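Local coordinates for protein Niban 2 (Homo sapiens, PDB 7CTP) that may help to suppress apoptosis and may promote melanoma cell invasion, and pairs a PH domain with a largely helical body, at residues A[224-229]-A[420-425]; A[323-328]-A[509-514]; A[409-414]-A[427-432]. All blocks are in the same frame, centred on the assembly; numbering follows the deposited sequence.

Interaction 1: residues A[224-229]-A[420-425]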
ATOM      1  N   THR A 224       0.972  -9.782   8.459  1.00 31.55           N
ATOM      2  CA  THR A 224       0.676  -8.875   7.357  1.00 31.97           C
ATOM      3  C   THR A 224      -0.745  -9.070   6.843  1.00 29.14           C
ATOM      4  O   THR A 224      -1.186 -10.196   6.599  1.00 28.33           O
ATOM      5  CB  THR A 224       1.684  -9.096   6.231  1.00 36.13           C
ATOM      6  OG1 THR A 224       2.987  -8.726   6.692  1.00 41.15           O
ATOM      7  CG2 THR A 224       1.337  -8.257   5.018  1.00 35.91           C
ATOM      8  N   TRP A 225      -1.459  -7.958   6.689  1.00 27.75           N
ATOM      9  CA  TRP A 225      -2.866  -7.957   6.293  1.00 25.87           C
ATOM     10  C   TRP A 225      -2.974  -7.438   4.870  1.00 22.35           C
ATOM     11  O   TRP A 225      -2.594  -6.295   4.595  1.00 23.93           O
ATOM     12  CB  TRP A 225      -3.687  -7.091   7.245  1.00 24.22           C
ATOM     13  CG  TRP A 225      -5.156  -7.067   6.986  1.00 26.36           C
ATOM     14  CD1 TRP A 225      -5.932  -8.087   6.530  1.00 25.02           C
ATOM     15  CD2 TRP A 225      -6.032  -5.959   7.210  1.00 24.73           C
ATOM     16  NE1 TRP A 225      -7.256  -7.678   6.444  1.00 24.94           N
ATOM     17  CE2 TRP A 225      -7.335  -6.376   6.868  1.00 26.94           C
ATOM     18  CE3 TRP A 225      -5.838  -4.655   7.672  1.00 22.91           C
ATOM     19  CZ2 TRP A 225      -8.437  -5.530   6.962  1.00 19.72           C
ATOM     20  CZ3 TRP A 225      -6.927  -3.818   7.767  1.00 23.62           C
ATOM     21  CH2 TRP A 225      -8.218  -4.261   7.409  1.00 20.19           C
ATOM     22  N   GLU A 226      -3.494  -8.279   3.971  1.00 24.59           N
ATOM     23  CA  GLU A 226      -3.535  -7.930   2.554  1.00 29.14           C
ATOM     24  C   GLU A 226      -4.388  -6.695   2.294  1.00 24.18           C
ATOM     25  O   GLU A 226      -4.163  -5.974   1.316  1.00 26.92           O
ATOM     26  CB  GLU A 226      -4.061  -9.125   1.752  1.00 34.62           C
ATOM     27  CG  GLU A 226      -4.121  -8.913   0.245  1.00 46.20           C
ATOM     28  CD  GLU A 226      -3.861 -10.190  -0.540  1.00 50.72           C
ATOM     29  OE1 GLU A 226      -3.629 -10.093  -1.763  1.00 56.62           O
ATOM     30  OE2 GLU A 226      -3.898 -11.286   0.066  1.00 52.42           O
ATOM     31  N   MET A 227      -5.359  -6.424   3.155  1.00 25.53           N
ATOM     32  CA  MET A 227      -6.297  -5.342   2.913  1.00 23.94           C
ATOM     33  C   MET A 227      -5.901  -4.054   3.618  1.00 26.86           C
ATOM     34  O   MET A 227      -6.709  -3.124   3.699  1.00 21.39           O
ATOM     35  CB  MET A 227      -7.705  -5.776   3.311  1.00 23.22           C
ATOM     36  CG  MET A 227      -8.259  -6.920   2.447  1.00 24.60           C
ATOM     37  SD  MET A 227      -8.065  -6.717   0.663  1.00 29.26           S
ATOM     38  CE  MET A 227      -9.123  -5.304   0.328  1.00 22.53           C
ATOM     39  N   LEU A 228      -4.661  -3.964   4.106  1.00 22.86           N
ATOM     40  CA  LEU A 228      -4.108  -2.678   4.518  1.00 22.36           C
ATOM     41  C   LEU A 228      -3.683  -1.912   3.267  1.00 23.77           C
ATOM     42  O   LEU A 228      -2.499  -1.689   3.005  1.00 23.78           O
ATOM     43  CB  LEU A 228      -2.936  -2.873   5.473  1.00 24.73           C
ATOM     44  CG  LEU A 228      -2.435  -1.608   6.171  1.00 27.22           C
ATOM     45  CD1 LEU A 228      -3.327  -1.270   7.364  1.00 25.56           C
ATOM     46  CD2 LEU A 228      -0.985  -1.790   6.599  1.00 27.29           C
ATOM     47  N   CYS A 229      -4.679  -1.532   2.462  1.00 23.03           N
ATOM     48  CA  CYS A 229      -4.418  -0.785   1.244  1.00 24.35           C
ATOM     49  C   CYS A 229      -5.515   0.246   1.044  1.00 23.21           C
ATOM     50  O   CYS A 229      -6.663   0.041   1.446  1.00 22.46           O
ATOM     51  CB  CYS A 229      -4.350  -1.702   0.016  1.00 26.28           C
ATOM     52  SG  CYS A 229      -5.703  -2.890   0.031  1.00 28.09           S
ATOM     53  N   PHE A 420       4.116 -21.024   2.184  1.00 48.69           N
ATOM     54  CA  PHE A 420       3.821 -19.859   1.356  1.00 52.21           C
ATOM     55  C   PHE A 420       2.846 -18.920   2.051  1.00 47.32           C
ATOM     56  O   PHE A 420       1.765 -19.331   2.484  1.00 45.97           O
ATOM     57  CB  PHE A 420       3.245 -20.315   0.015  1.00 46.19           C
ATOM     58  CG  PHE A 420       2.911 -19.184  -0.929  1.00 56.30           C
ATOM     59  CD1 PHE A 420       3.895 -18.305  -1.365  1.00 54.46           C
ATOM     60  CD2 PHE A 420       1.616 -19.010  -1.388  1.00 52.21           C
ATOM     61  CE1 PHE A 420       3.587 -17.270  -2.235  1.00 51.88           C
ATOM     62  CE2 PHE A 420       1.303 -17.984  -2.255  1.00 53.07           C
ATOM     63  CZ  PHE A 420       2.289 -17.111  -2.680  1.00 57.50           C
ATOM     64  N   ASP A 421       3.244 -17.657   2.176  1.00 39.71           N
ATOM     65  CA  ASP A 421       2.446 -16.620   2.826  1.00 45.13           C
ATOM     66  C   ASP A 421       1.897 -15.723   1.721  1.00 48.84           C
ATOM     67  O   ASP A 421       2.628 -14.910   1.147  1.00 44.83           O
ATOM     68  CB  ASP A 421       3.302 -15.849   3.825  1.00 48.14           C
ATOM     69  CG  ASP A 421       2.503 -14.870   4.672  1.00 58.34           C
ATOM     70  OD1 ASP A 421       1.273 -14.737   4.474  1.00 48.32           O
ATOM     71  OD2 ASP A 421       3.127 -14.238   5.550  1.00 59.40           O
ATOM     72  N   VAL A 422       0.608 -15.886   1.410  1.00 41.36           N
ATOM     73  CA  VAL A 422       0.016 -15.138   0.306  1.00 55.24           C
ATOM     74  C   VAL A 422       0.016 -13.644   0.608  1.00 37.05           C
ATOM     75  O   VAL A 422       0.338 -12.819  -0.257  1.00 42.45           O
ATOM     76  CB  VAL A 422      -1.405 -15.655   0.014  1.00 52.00           C
ATOM     77  CG1 VAL A 422      -1.959 -14.985  -1.241  1.00 55.23           C
ATOM     78  CG2 VAL A 422      -1.398 -17.166  -0.128  1.00 63.36           C
ATOM     79  N   SER A 423      -0.333 -13.275   1.841  1.00 35.42           N
ATOM     80  CA  SER A 423      -0.524 -11.869   2.181  1.00 41.13           C
ATOM     81  C   SER A 423       0.794 -11.108   2.144  1.00 53.71           C
ATOM     82  O   SER A 423       0.875 -10.020   1.560  1.00 39.90           O
ATOM     83  CB  SER A 423      -1.173 -11.746   3.557  1.00 40.04           C
ATOM     84  OG  SER A 423      -2.370 -12.503   3.609  1.00 52.64           O
ATOM     85  N   SER A 424       1.835 -11.659   2.781  1.00 37.02           N
ATOM     86  CA  SER A 424       3.147 -11.014   2.776  1.00 44.81           C
ATOM     87  C   SER A 424       3.638 -10.812   1.352  1.00 38.79           C
ATOM     88  O   SER A 424       4.141  -9.742   0.996  1.00 41.50           O
ATOM     89  CB  SER A 424       4.159 -11.844   3.569  1.00 47.80           C
ATOM     90  OG  SER A 424       3.820 -11.895   4.940  1.00 60.06           O
ATOM     91  N   THR A 425       3.480 -11.839   0.515  1.00 37.39           N
ATOM     92  CA  THR A 425       3.928 -11.743  -0.870  1.00 35.51           C
ATOM     93  C   THR A 425       3.223 -10.608  -1.606  1.00 37.80           C
ATOM     94  O   THR A 425       3.869  -9.786  -2.263  1.00 35.36           O
ATOM     95  CB  THR A 425       3.703 -13.071  -1.584  1.00 37.57           C
ATOM     96  OG1 THR A 425       4.551 -14.068  -0.996  1.00 39.88           O
ATOM     97  CG2 THR A 425       4.037 -12.933  -3.067  1.00 34.19           C
TER
HETATM   98  O   HOH W   1      -4.313 -10.832   4.632  1.00 32.85           O
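Thr224 lies against the first turn of helix 422-455, and the close packing of this contact gathers round it. Its carbonyl O comes within 3.4 Å of Ser423 CB. The methyl CG2, anti to the backbone N (chi1 of OG1 -65°), settles over the helix backbone, 4.0 Å from Ser424 CA. The two hydroxyls nearby do not pair: Thr224 OG1 and Ser424 OG stay 3.7 Å apart. Ser424 OG instead donates a short bond of 2.5 Å to Asp421 OD2, coming from above the carboxylate plane, 63° out of it. Asp421 is the N-cap residue, so the hydroxyl helps to fix the cap side chain. The carbonyl O of Asp421 is gripped from opposite faces by Thr425 N and Thr425 OG1.

The other side is looser. Trp225 to Leu228 form a type I beta turn, and here a water links the loop backbone to a serine hydroxyl, accepting from Glu226 N at 2.8 Å and bonding Ser423 OG, also at 2.8 Å. Glu226 stretches past Val422 and Ser423 with CG anti to its own N, then bends at chi2. Its OE2 comes no nearer than 4.0 Å to Ser423 OG, while OE1 takes a hydrogen bond from Ser426 OG and forms a salt bridge with Lys122, on a strand of the PH-domain sheet.

No direct hydrogen bond therefore joins the two segments: the loop between helices 204-218 and 232-252 meets the helix start through van der Waals contact and one water, and the carboxylate of Glu226 carries the polar tie towards the PH domain.

Interaction 2: residues A[323-328]-A[509-514]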
ATOM      1  N   ARG A 323      11.900  -6.390  29.836  1.00 27.74           N
ATOM      2  CA  ARG A 323      13.021  -7.245  29.447  1.00 33.33           C
ATOM      3  C   ARG A 323      13.258  -8.345  30.472  1.00 39.07           C
ATOM      4  O   ARG A 323      13.348  -9.531  30.126  1.00 36.02           O
ATOM      5  CB  ARG A 323      14.287  -6.407  29.281  1.00 34.20           C
ATOM      6  CG  ARG A 323      14.515  -5.840  27.913  1.00 41.88           C
ATOM      7  CD  ARG A 323      15.886  -5.193  27.817  1.00 48.88           C
ATOM      8  NE  ARG A 323      15.816  -3.864  27.211  1.00 56.79           N
ATOM      9  CZ  ARG A 323      15.956  -2.722  27.879  1.00 41.28           C
ATOM     10  NH1 ARG A 323      16.190  -2.732  29.184  1.00 48.90           N
ATOM     11  NH2 ARG A 323      15.874  -1.566  27.236  1.00 57.60           N
ATOM     12  N   ALA A 324      13.361  -7.962  31.747  1.00 35.80           N
ATOM     13  CA  ALA A 324      13.558  -8.939  32.814  1.00 37.86           C
ATOM     14  C   ALA A 324      12.526 -10.054  32.742  1.00 42.91           C
ATOM     15  O   ALA A 324      12.831 -11.216  33.031  1.00 37.05           O
ATOM     16  CB  ALA A 324      13.498  -8.249  34.178  1.00 35.23           C
ATOM     17  N   PHE A 325      11.306  -9.720  32.320  1.00 33.49           N
ATOM     18  CA  PHE A 325      10.195 -10.661  32.314  1.00 34.37           C
ATOM     19  C   PHE A 325      10.212 -11.563  31.081  1.00 36.03           C
ATOM     20  O   PHE A 325      10.010 -12.778  31.191  1.00 40.12           O
ATOM     21  CB  PHE A 325       8.887  -9.872  32.410  1.00 34.30           C
ATOM     22  CG  PHE A 325       7.649 -10.659  32.082  1.00 36.16           C
ATOM     23  CD1 PHE A 325       7.222 -11.687  32.905  1.00 39.17           C
ATOM     24  CD2 PHE A 325       6.883 -10.333  30.971  1.00 43.19           C
ATOM     25  CE1 PHE A 325       6.071 -12.397  32.605  1.00 46.55           C
ATOM     26  CE2 PHE A 325       5.733 -11.039  30.669  1.00 39.64           C
ATOM     27  CZ  PHE A 325       5.328 -12.073  31.487  1.00 41.67           C
ATOM     28  N   ILE A 326      10.474 -11.002  29.904  1.00 26.98           N
ATOM     29  CA  ILE A 326      10.219 -11.716  28.659  1.00 31.47           C
ATOM     30  C   ILE A 326      11.478 -12.039  27.858  1.00 33.65           C
ATOM     31  O   ILE A 326      11.415 -12.910  26.974  1.00 29.16           O
ATOM     32  CB  ILE A 326       9.217 -10.938  27.779  1.00 28.74           C
ATOM     33  CG1 ILE A 326       8.548 -11.890  26.786  1.00 33.18           C
ATOM     34  CG2 ILE A 326       9.935  -9.842  27.014  1.00 26.73           C
ATOM     35  CD1 ILE A 326       7.929 -13.101  27.460  1.00 35.14           C
ATOM     36  N   LEU A 327      12.606 -11.375  28.120  1.00 30.18           N
ATOM     37  CA  LEU A 327      13.777 -11.557  27.264  1.00 33.56           C
ATOM     38  C   LEU A 327      14.257 -13.004  27.181  1.00 33.57           C
ATOM     39  O   LEU A 327      14.590 -13.443  26.066  1.00 33.44           O
ATOM     40  CB  LEU A 327      14.917 -10.641  27.725  1.00 43.47           C
ATOM     41  CG  LEU A 327      16.060 -10.450  26.733  1.00 47.36           C
ATOM     42  CD1 LEU A 327      15.516  -9.990  25.397  1.00 40.99           C
ATOM     43  CD2 LEU A 327      17.076  -9.455  27.264  1.00 52.40           C
ATOM     44  N   PRO A 328      14.334 -13.783  28.274  1.00 34.43           N
ATOM     45  CA  PRO A 328      14.769 -15.184  28.126  1.00 34.96           C
ATOM     46  C   PRO A 328      13.952 -15.973  27.115  1.00 38.47           C
ATOM     47  O   PRO A 328      14.516 -16.563  26.183  1.00 35.56           O
ATOM     48  CB  PRO A 328      14.608 -15.745  29.545  1.00 36.53           C
ATOM     49  CG  PRO A 328      14.808 -14.571  30.430  1.00 41.57           C
ATOM     50  CD  PRO A 328      14.160 -13.424  29.695  1.00 41.90           C
ATOM     51  N   PRO A 509       0.610 -16.199  25.063  1.00 30.90           N
ATOM     52  CA  PRO A 509       0.166 -16.864  26.300  1.00 29.13           C
ATOM     53  C   PRO A 509       0.984 -16.463  27.512  1.00 31.95           C
ATOM     54  O   PRO A 509       0.456 -16.435  28.631  1.00 37.29           O
ATOM     55  CB  PRO A 509       0.324 -18.356  25.977  1.00 29.19           C
ATOM     56  CG  PRO A 509       0.265 -18.431  24.498  1.00 34.25           C
ATOM     57  CD  PRO A 509       0.949 -17.186  24.023  1.00 33.41           C
ATOM     58  N   THR A 510       2.255 -16.119  27.318  1.00 27.57           N
ATOM     59  CA  THR A 510       3.076 -15.672  28.437  1.00 30.27           C
ATOM     60  C   THR A 510       2.691 -14.264  28.872  1.00 32.80           C
ATOM     61  O   THR A 510       2.575 -13.983  30.071  1.00 33.85           O
ATOM     62  CB  THR A 510       4.557 -15.734  28.056  1.00 35.32           C
ATOM     63  OG1 THR A 510       4.923 -17.092  27.765  1.00 34.78           O
ATOM     64  CG2 THR A 510       5.427 -15.222  29.192  1.00 38.22           C
ATOM     65  N   CYS A 511       2.456 -13.373  27.908  1.00 30.97           N
ATOM     66  CA  CYS A 511       2.473 -11.930  28.150  1.00 32.14           C
ATOM     67  C   CYS A 511       1.107 -11.275  28.290  1.00 40.13           C
ATOM     68  O   CYS A 511       0.970 -10.340  29.085  1.00 36.86           O
ATOM     69  CB  CYS A 511       3.214 -11.211  27.021  1.00 30.00           C
ATOM     70  SG  CYS A 511       4.934 -11.597  26.918  1.00 39.67           S
ATOM     71  N   LYS A 512       0.108 -11.695  27.505  1.00 43.70           N
ATOM     72  CA  LYS A 512      -1.083 -10.863  27.344  1.00 47.13           C
ATOM     73  C   LYS A 512      -1.794 -10.643  28.672  1.00 49.85           C
ATOM     74  O   LYS A 512      -2.348  -9.564  28.917  1.00 51.60           O
ATOM     75  CB  LYS A 512      -2.042 -11.466  26.315  1.00 46.87           C
ATOM     76  CG  LYS A 512      -3.237 -10.548  26.017  1.00 59.07           C
ATOM     77  CD  LYS A 512      -3.945 -10.865  24.698  1.00 61.72           C
ATOM     78  CE  LYS A 512      -3.713 -12.293  24.227  1.00 54.58           C
ATOM     79  NZ  LYS A 512      -3.938 -12.450  22.752  1.00 71.64           N
ATOM     80  N   SER A 513      -1.766 -11.644  29.551  1.00 41.57           N
ATOM     81  CA  SER A 513      -2.397 -11.487  30.857  1.00 41.17           C
ATOM     82  C   SER A 513      -1.536 -10.665  31.807  1.00 41.76           C
ATOM     83  O   SER A 513      -2.059 -10.062  32.751  1.00 45.75           O
ATOM     84  CB  SER A 513      -2.680 -12.857  31.470  1.00 48.91           C
ATOM     85  OG  SER A 513      -1.467 -13.556  31.695  1.00 62.15           O
ATOM     86  N   GLU A 514      -0.228 -10.619  31.571  1.00 40.83           N
ATOM     87  CA  GLU A 514       0.728 -10.073  32.526  1.00 46.82           C
ATOM     88  C   GLU A 514       1.115  -8.625  32.251  1.00 49.53           C
ATOM     89  O   GLU A 514       1.400  -7.882  33.197  1.00 36.38           O
ATOM     90  CB  GLU A 514       1.999 -10.926  32.532  1.00 41.83           C
ATOM     91  CG  GLU A 514       1.807 -12.336  33.067  1.00 49.39           C
ATOM     92  CD  GLU A 514       1.209 -12.353  34.458  1.00 56.10           C
ATOM     93  OE1 GLU A 514       1.709 -11.611  35.332  1.00 55.89           O
ATOM     94  OE2 GLU A 514       0.237 -13.109  34.675  1.00 64.53           O
TER
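Phe325 presents the edge of its ring to the last turns of helix 464-511 and the chain that follows. With CG anti to the backbone N (chi1 166°), the ring reaches from helix 260-337 across to segment 509-514, and CZ stops 3.6 Å from Thr510 O, which lies at the edge and in the ring plane. The slightly positive rim of the ring thus faces a carbonyl oxygen. Glu514 crosses the phenyl group at about a right angle, its CB 3.7 Å from Phe325 CZ and its carboxylate plane turned 48° from the ring. Cys511 SG approaches obliquely, 5.1 Å from the ring centroid and 67° off the normal, in a sulfur-aromatic contact.

Ile326 fills the space beside the ring. Its CD1 packs tightly on Cys511 SG at 3.4 Å and meets Thr510 CG2 at 3.7 Å, so the methyl of the threonine is shared between Ile326 and the ring tip, while the sulfur touches both the isoleucine and CE2 of the ring. A serine in place of Phe325 would probably open a gap between the two helices and leave Cys511 SG and Glu514 CB without the ring they pack on. Glu514 OE1 forms a salt bridge with Arg517, which also makes a cation-pi contact with the Phe325 ring.

The contact lies at the far end of the helical body, about 32 Å from the centre of the chain. Helix 532-555 joins the two partners from a third side: its Tyr536 touches both Ile326 and Cys511, and Val539 and Thr543 meet Arg323 and Leu327 farther round helix 260-337.

Interaction 3: residues A[409-414]-A[427-432]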
ATOM      1  N   GLU A 409       6.907 -10.215 -10.005  1.00 31.69           N
ATOM      2  CA  GLU A 409       5.850 -11.219 -10.026  1.00 38.65           C
ATOM      3  C   GLU A 409       6.368 -12.623  -9.754  1.00 38.44           C
ATOM      4  O   GLU A 409       5.563 -13.510  -9.463  1.00 40.85           O
ATOM      5  CB  GLU A 409       5.074 -11.155 -11.342  1.00 42.69           C
ATOM      6  CG  GLU A 409       4.124  -9.958 -11.344  1.00 53.53           C
ATOM      7  CD  GLU A 409       3.939  -9.334 -12.701  1.00 67.93           C
ATOM      8  OE1 GLU A 409       3.816  -8.095 -12.761  1.00 77.39           O
ATOM      9  OE2 GLU A 409       3.881 -10.076 -13.702  1.00 64.71           O
ATOM     10  N   SER A 410       7.682 -12.837  -9.790  1.00 36.38           N
ATOM     11  CA  SER A 410       8.235 -14.119  -9.364  1.00 43.62           C
ATOM     12  C   SER A 410       8.426 -14.217  -7.852  1.00 43.44           C
ATOM     13  O   SER A 410       8.868 -15.265  -7.362  1.00 41.18           O
ATOM     14  CB  SER A 410       9.565 -14.384 -10.080  1.00 39.74           C
ATOM     15  OG  SER A 410      10.550 -13.428  -9.728  1.00 41.08           O
ATOM     16  N   LEU A 411       8.100 -13.168  -7.098  1.00 35.02           N
ATOM     17  CA  LEU A 411       8.287 -13.208  -5.652  1.00 32.04           C
ATOM     18  C   LEU A 411       7.387 -14.261  -5.031  1.00 37.42           C
ATOM     19  O   LEU A 411       6.187 -14.309  -5.314  1.00 36.22           O
ATOM     20  CB  LEU A 411       7.980 -11.846  -5.028  1.00 36.11           C
ATOM     21  CG  LEU A 411       8.010 -11.851  -3.496  1.00 36.00           C
ATOM     22  CD1 LEU A 411       9.401 -12.219  -2.997  1.00 39.47           C
ATOM     23  CD2 LEU A 411       7.554 -10.522  -2.918  1.00 35.22           C
ATOM     24  N   ARG A 412       7.973 -15.105  -4.183  1.00 37.63           N
ATOM     25  CA  ARG A 412       7.216 -16.047  -3.364  1.00 48.30           C
ATOM     26  C   ARG A 412       7.879 -16.138  -1.999  1.00 41.50           C
ATOM     27  O   ARG A 412       9.040 -16.545  -1.902  1.00 44.27           O
ATOM     28  CB  ARG A 412       7.132 -17.425  -4.031  1.00 46.87           C
ATOM     29  CG  ARG A 412       6.270 -17.435  -5.287  1.00 51.55           C
ATOM     30  CD  ARG A 412       6.062 -18.832  -5.859  1.00 68.94           C
ATOM     31  NE  ARG A 412       5.174 -19.650  -5.034  1.00 74.59           N
ATOM     32  CZ  ARG A 412       5.596 -20.540  -4.140  1.00 75.42           C
ATOM     33  NH1 ARG A 412       6.896 -20.731  -3.958  1.00 64.86           N
ATOM     34  NH2 ARG A 412       4.721 -21.241  -3.430  1.00 66.76           N
ATOM     35  N   LEU A 413       7.147 -15.755  -0.950  1.00 45.43           N
ATOM     36  CA  LEU A 413       7.677 -15.684   0.408  1.00 39.76           C
ATOM     37  C   LEU A 413       6.989 -16.720   1.281  1.00 43.04           C
ATOM     38  O   LEU A 413       5.762 -16.855   1.235  1.00 45.38           O
ATOM     39  CB  LEU A 413       7.466 -14.295   1.020  1.00 41.27           C
ATOM     40  CG  LEU A 413       8.252 -13.100   0.484  1.00 44.02           C
ATOM     41  CD1 LEU A 413       7.640 -11.797   0.984  1.00 52.26           C
ATOM     42  CD2 LEU A 413       9.719 -13.192   0.883  1.00 46.10           C
ATOM     43  N   ASP A 414       7.776 -17.449   2.066  1.00 47.62           N
ATOM     44  CA  ASP A 414       7.224 -18.289   3.118  1.00 53.58           C
ATOM     45  C   ASP A 414       7.016 -17.461   4.377  1.00 56.30           C
ATOM     46  O   ASP A 414       7.722 -16.479   4.622  1.00 46.33           O
ATOM     47  CB  ASP A 414       8.157 -19.455   3.443  1.00 51.04           C
ATOM     48  CG  ASP A 414       7.969 -20.646   2.523  1.00 58.50           C
ATOM     49  OD1 ASP A 414       7.195 -20.556   1.546  1.00 61.12           O
ATOM     50  OD2 ASP A 414       8.607 -21.686   2.790  1.00 59.66           O
ATOM     51  N   VAL A 427       1.589  -7.895  -0.375  1.00 28.79           N
ATOM     52  CA  VAL A 427       1.912  -6.574   0.162  1.00 29.01           C
ATOM     53  C   VAL A 427       3.316  -6.152  -0.259  1.00 30.03           C
ATOM     54  O   VAL A 427       3.550  -4.997  -0.641  1.00 29.77           O
ATOM     55  CB  VAL A 427       1.751  -6.580   1.693  1.00 33.14           C
ATOM     56  CG1 VAL A 427       2.419  -5.358   2.304  1.00 33.72           C
ATOM     57  CG2 VAL A 427       0.262  -6.631   2.053  1.00 31.98           C
ATOM     58  N   PHE A 428       4.264  -7.082  -0.226  1.00 31.90           N
ATOM     59  CA  PHE A 428       5.647  -6.691  -0.464  1.00 30.57           C
ATOM     60  C   PHE A 428       5.952  -6.521  -1.945  1.00 31.24           C
ATOM     61  O   PHE A 428       6.853  -5.754  -2.298  1.00 33.07           O
ATOM     62  CB  PHE A 428       6.571  -7.688   0.232  1.00 34.47           C
ATOM     63  CG  PHE A 428       6.576  -7.512   1.725  1.00 34.05           C
ATOM     64  CD1 PHE A 428       6.788  -6.248   2.268  1.00 53.23           C
ATOM     65  CD2 PHE A 428       6.315  -8.563   2.576  1.00 46.78           C
ATOM     66  CE1 PHE A 428       6.771  -6.056   3.643  1.00 50.39           C
ATOM     67  CE2 PHE A 428       6.292  -8.375   3.946  1.00 41.41           C
ATOM     68  CZ  PHE A 428       6.520  -7.126   4.477  1.00 38.59           C
ATOM     69  N   LYS A 429       5.187  -7.162  -2.829  1.00 28.22           N
ATOM     70  CA  LYS A 429       5.286  -6.810  -4.243  1.00 30.38           C
ATOM     71  C   LYS A 429       4.784  -5.399  -4.498  1.00 29.13           C
ATOM     72  O   LYS A 429       5.409  -4.645  -5.251  1.00 28.64           O
ATOM     73  CB  LYS A 429       4.519  -7.809  -5.107  1.00 33.25           C
ATOM     74  CG  LYS A 429       5.031  -9.215  -4.990  1.00 39.26           C
ATOM     75  CD  LYS A 429       4.185 -10.226  -5.752  1.00 47.91           C
ATOM     76  CE  LYS A 429       3.226  -9.565  -6.724  1.00 50.94           C
ATOM     77  NZ  LYS A 429       2.383 -10.587  -7.408  1.00 69.81           N
ATOM     78  N   GLN A 430       3.665  -5.027  -3.872  1.00 28.94           N
ATOM     79  CA  GLN A 430       3.118  -3.684  -4.033  1.00 28.17           C
ATOM     80  C   GLN A 430       4.097  -2.635  -3.519  1.00 31.36           C
ATOM     81  O   GLN A 430       4.367  -1.636  -4.196  1.00 29.40           O
ATOM     82  CB  GLN A 430       1.768  -3.595  -3.317  1.00 26.82           C
ATOM     83  CG  GLN A 430       1.340  -2.204  -2.831  1.00 28.27           C
ATOM     84  CD  GLN A 430       0.517  -1.434  -3.862  1.00 28.57           C
ATOM     85  OE1 GLN A 430      -0.236  -2.020  -4.654  1.00 32.86           O
ATOM     86  NE2 GLN A 430       0.630  -0.112  -3.828  1.00 25.36           N
ATOM     87  N   ARG A 431       4.666  -2.864  -2.332  1.00 27.82           N
ATOM     88  CA  ARG A 431       5.586  -1.884  -1.762  1.00 28.49           C
ATOM     89  C   ARG A 431       6.857  -1.776  -2.592  1.00 27.64           C
ATOM     90  O   ARG A 431       7.338  -0.668  -2.847  1.00 28.66           O
ATOM     91  CB  ARG A 431       5.917  -2.237  -0.313  1.00 31.37           C
ATOM     92  CG  ARG A 431       4.699  -2.265   0.592  1.00 41.36           C
ATOM     93  CD  ARG A 431       4.962  -1.639   1.949  1.00 55.05           C
ATOM     94  NE  ARG A 431       3.777  -1.703   2.802  1.00 56.95           N
ATOM     95  CZ  ARG A 431       3.748  -2.297   3.992  1.00 54.89           C
ATOM     96  NH1 ARG A 431       2.623  -2.306   4.704  1.00 47.76           N
ATOM     97  NH2 ARG A 431       4.845  -2.879   4.469  1.00 39.01           N
ATOM     98  N   ALA A 432       7.399  -2.909  -3.047  1.00 26.19           N
ATOM     99  CA  ALA A 432       8.603  -2.859  -3.883  1.00 27.60           C
ATOM    100  C   ALA A 432       8.358  -2.066  -5.165  1.00 26.96           C
ATOM    101  O   ALA A 432       9.223  -1.293  -5.603  1.00 24.89           O
ATOM    102  CB  ALA A 432       9.082  -4.274  -4.211  1.00 25.78           C
TER
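Lys429 runs alongside Leu411, the two side chains sliding past each other in opposite directions. From CB the lysine leaves helix 422-455 with CG anti to its carbonyl carbon (chi1 -61°), which brings CG to 3.5 Å from Leu411 CD2 and 4.0 Å from Leu411 CB. The next methylene, CD, still touches Leu411 CB at 4.2 Å. At chi3 the chain bends sharply, almost eclipsed at 14°, and carries CE and NZ towards Glu409. There NZ lies 4.3 Å from Glu409 CG, while the carboxylate OE1 remains 6.1 Å away from NZ, so the opposite charges may attract but form no salt bridge.

Segment 409-414 belongs to the loop leading into helix 422-455, and it lies back against the early turns of that helix. Leu411 and Leu413 both point to the helix from this irregular chain and also meet helix 342-378: Leu411 touches Leu349 and Pro352, Leu413 touches Ala348. Next along, Leu413 crosses Phe428 at about a right angle, with Leu413 CD1 3.8 Å from Phe428 CD2. Phe428 also packs on Ala494 and Gln497 of helix 464-511.

Interactions 1 and 3 both use the start of helix 422-455 and touch each other, their centres about 9 Å apart: Asp421 N bonds Leu413 O, and Thr425 OG1 probably bonds Leu413 N. Interaction 3 is the buried one, built from leucine, phenylalanine and lysine methylenes; interaction 1 lies at the surface, where serine, threonine, glutamate and a water dominate. Val427, on the helix shared by both, also meets Thr224. Interaction 2 stands apart, its centre about 28 Å from interaction 1 and 33 Å from interaction 3. Partly buried, it joins helix 260-337 to segment 509-514 through aromatic, sulfur and aliphatic packing. Helix 464-511 also packs on Phe428 of interaction 3.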